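PDB 4L7T: NanU sialic acid binding protein from Bacteroides fragilis, which binds sialic acid with high affinity and, as a SusD-family protein, probably works at the outer membrane in sialic acid uptake alongside NanO. Local coordinates for residues A208-K213 and Q239-N244. Sequence-based numbering, arbitrary orientation.
Sequences ATQMLK and QSIVSN
An antiparallel alpha-hairpin in the largely helical, TPR-related scaffold of the SusD family brings Ile-241 of helix 227-244 against Gln-210 and Met-211 of helix 206-223. The axes of segments 208-213 and 239-244 approach to 9.5 Å, with 153° between their N-to-C directions. Ile-241 reaches between the two residues of the facing helix: its CG1 lies 3.6 Å from Gln-210 CB, and its terminal CD1 meets Met-211 SD at 3.6 Å. The isoleucine and methionine side chains cross at about a right angle. With CG1 anti to its own carbonyl carbon (chi1 -63°) and the chain extended beyond, Ile-241 carries CD1 across to the neighbouring helix. Met-211 also touches Leu-238 and extends the apolar layer to Cys-391 and Leu-394 of helix 388-401. Helices 206-223 and 227-244 follow each other in the chain, joined by a short connection, and pack as a hairpin within the SusD family region. Beside the apolar contact, Gln-210 folds at chi2 (-58°), placing OE1 3.4 Å from Ser-240 OG without a hydrogen bond between them. Gln-210 NE2 and Ser-240 OG have their partners outside this pair: Gln-210 NE2 bonds to Glu-188, on helix 173-191; the same carboxylate oxygen, OE2, forms a salt bridge with Lys-213 NZ, while Ser-240 OG bonds to Ala-237 O within its own helix and to Tyr-195 OH.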
ATOM      1  N   ALA A 208       4.379   8.373  10.840  1.00 11.78           N
ATOM      2  CA  ALA A 208       4.109   7.015  10.345  1.00 11.44           C
ATOM      3  C   ALA A 208       3.531   6.149  11.489  1.00 11.77           C
ATOM      4  O   ALA A 208       2.597   5.398  11.270  1.00 11.06           O
ATOM      5  CB  ALA A 208       5.454   6.346   9.831  1.00 12.01           C
ATOM      6  N   THR A 209       4.075   6.255  12.716  1.00 11.11           N
ATOM      7  CA  THR A 209       3.498   5.539  13.839  1.00 11.64           C
ATOM      8  C   THR A 209       2.077   5.957  14.059  1.00 11.63           C
ATOM      9  O   THR A 209       1.206   5.106  14.289  1.00 11.49           O
ATOM     10  CB  THR A 209       4.338   5.727  15.171  1.00 11.34           C
ATOM     11  OG1 THR A 209       5.545   4.949  14.952  1.00 12.73           O
ATOM     12  CG2 THR A 209       3.630   5.153  16.383  1.00 12.61           C
ATOM     13  N   GLN A 210       1.787   7.265  13.939  1.00 11.27           N
ATOM     14  CA  GLN A 210       0.399   7.721  14.184  1.00 10.67           C
ATOM     15  C   GLN A 210      -0.573   7.251  13.067  1.00 10.23           C
ATOM     16  O   GLN A 210      -1.734   6.940  13.347  1.00 11.66           O
ATOM     17  CB  GLN A 210       0.319   9.250  14.304  1.00 10.28           C
ATOM     18  CG  GLN A 210       1.063   9.784  15.572  1.00 11.70           C
ATOM     19  CD  GLN A 210       0.520   9.203  16.811  1.00 15.86           C
ATOM     20  OE1 GLN A 210      -0.680   9.217  17.030  1.00 14.79           O
ATOM     21  NE2 GLN A 210       1.401   8.709  17.681  1.00 16.63           N
ATOM     22  N   MET A 211      -0.067   7.158  11.819  1.00  9.94           N
ATOM     23  CA  MET A 211      -0.938   6.633  10.752  1.00 11.06           C
ATOM     24  C   MET A 211      -1.247   5.135  11.052  1.00 11.44           C
ATOM     25  O   MET A 211      -2.419   4.712  10.951  1.00 11.71           O
ATOM     26  CB  MET A 211      -0.198   6.676   9.400  1.00  9.50           C
ATOM     27  CG  MET A 211      -0.128   8.032   8.738  1.00 12.06           C
ATOM     28  SD  MET A 211      -1.739   8.617   8.202  1.00 14.34           S
ATOM     29  CE  MET A 211      -2.120   7.456   6.865  1.00 16.19           C
ATOM     30  N   LEU A 212      -0.209   4.347  11.416  1.00 11.35           N
ATOM     31  CA  LEU A 212      -0.414   2.951  11.674  1.00 11.11           C
ATOM     32  C   LEU A 212      -1.353   2.833  12.892  1.00 11.70           C
ATOM     33  O   LEU A 212      -2.255   1.968  12.903  1.00 12.14           O
ATOM     34  CB  LEU A 212       0.970   2.346  12.010  1.00 11.75           C
ATOM     35  CG  LEU A 212       0.901   0.914  12.505  1.00 12.24           C
ATOM     36  CD1 LEU A 212       0.281  -0.046  11.433  1.00 11.62           C
ATOM     37  CD2 LEU A 212       2.280   0.362  12.895  1.00 12.31           C
ATOM     38  N   LYS A 213      -1.163   3.697  13.923  1.00 10.60           N
ATOM     39  CA  LYS A 213      -2.042   3.708  15.077  1.00 11.69           C
ATOM     40  C   LYS A 213      -3.491   3.935  14.626  1.00 11.59           C
ATOM     41  O   LYS A 213      -4.421   3.251  15.132  1.00 11.95           O
ATOM     42  CB  LYS A 213      -1.662   4.810  16.075  1.00 11.19           C
ATOM     43  CG  LYS A 213      -2.483   4.781  17.402  1.00 11.50           C
ATOM     44  CD  LYS A 213      -1.720   5.721  18.347  1.00 13.15           C
ATOM     45  CE  LYS A 213      -2.304   5.471  19.792  1.00 13.81           C
ATOM     46  NZ  LYS A 213      -1.924   6.655  20.734  1.00 15.02           N
ATOM     47  N   GLN A 239      -5.619  13.043  14.118  1.00 10.48           N
ATOM     48  CA  GLN A 239      -5.703  14.495  14.383  1.00 11.83           C
ATOM     49  C   GLN A 239      -4.323  15.046  14.773  1.00 11.73           C
ATOM     50  O   GLN A 239      -4.003  16.208  14.448  1.00 12.16           O
ATOM     51  CB  GLN A 239      -6.741  14.833  15.501  1.00 12.06           C
ATOM     52  CG  GLN A 239      -8.126  14.777  14.890  1.00 15.19           C
ATOM     53  CD  GLN A 239      -9.259  14.940  15.944  1.00 19.31           C
ATOM     54  OE1 GLN A 239      -9.096  14.613  17.109  1.00 22.92           O
ATOM     55  NE2 GLN A 239     -10.381  15.325  15.490  1.00 21.90           N
ATOM     56  N   SER A 240      -3.529  14.204  15.424  1.00 11.54           N
ATOM     57  CA  SER A 240      -2.162  14.607  15.878  1.00 11.67           C
ATOM     58  C   SER A 240      -1.231  14.799  14.651  1.00 10.73           C
ATOM     59  O   SER A 240      -0.299  15.561  14.745  1.00 12.20           O
ATOM     60  CB  SER A 240      -1.621  13.670  16.996  1.00 13.47           C
ATOM     61  OG  SER A 240      -0.985  12.580  16.353  1.00 15.98           O
ATOM     62  N   ILE A 241      -1.494  14.075  13.545  1.00 11.89           N
ATOM     63  CA  ILE A 241      -0.715  14.315  12.299  1.00 11.73           C
ATOM     64  C   ILE A 241      -1.112  15.618  11.648  1.00 12.42           C
ATOM     65  O   ILE A 241      -0.289  16.474  11.279  1.00 12.84           O
ATOM     66  CB  ILE A 241      -0.951  13.146  11.311  1.00  9.80           C
ATOM     67  CG1 ILE A 241      -0.420  11.859  11.925  1.00 11.54           C
ATOM     68  CG2 ILE A 241      -0.295  13.491   9.904  1.00 12.54           C
ATOM     69  CD1 ILE A 241      -0.947  10.682  11.072  1.00 12.76           C
ATOM     70  N   VAL A 242      -2.430  15.858  11.582  1.00 10.87           N
ATOM     71  CA  VAL A 242      -2.965  17.149  11.031  1.00 10.93           C
ATOM     72  C   VAL A 242      -2.366  18.323  11.837  1.00 11.52           C
ATOM     73  O   VAL A 242      -2.005  19.337  11.238  1.00 15.24           O
ATOM     74  CB  VAL A 242      -4.497  17.181  11.161  1.00 11.24           C
ATOM     75  CG1 VAL A 242      -5.026  18.596  10.780  1.00 13.43           C
ATOM     76  CG2 VAL A 242      -5.148  16.071  10.235  1.00 11.85           C
ATOM     77  N   SER A 243      -2.243  18.177  13.158  1.00 12.23           N
ATOM     78  CA  SER A 243      -1.772  19.308  13.952  0.50 12.76           C
ATOM     79  C   SER A 243      -0.269  19.435  13.892  1.00 13.47           C
ATOM     80  O   SER A 243       0.229  20.535  13.628  1.00 14.38           O
ATOM     81  CB  SER A 243      -2.247  19.187  15.398  0.50 14.09           C
ATOM     82  OG  SER A 243      -1.775  18.012  16.052  0.50 13.11           O
ATOM     83  N   ASN A 244       0.439  18.326  14.131  1.00 13.15           N
ATOM     84  CA  ASN A 244       1.912  18.437  14.450  1.00 13.65           C
ATOM     85  C   ASN A 244       2.921  18.112  13.369  1.00 13.68           C
ATOM     86  O   ASN A 244       4.158  18.388  13.552  1.00 15.07           O
ATOM     87  CB  ASN A 244       2.265  17.573  15.649  1.00 13.59           C
ATOM     88  CG  ASN A 244       1.412  17.918  16.902  1.00 21.41           C
ATOM     89  OD1 ASN A 244       1.205  17.046  17.734  1.00 30.94           O
ATOM     90  ND2 ASN A 244       0.825  19.131  16.962  1.00 19.25           N
TER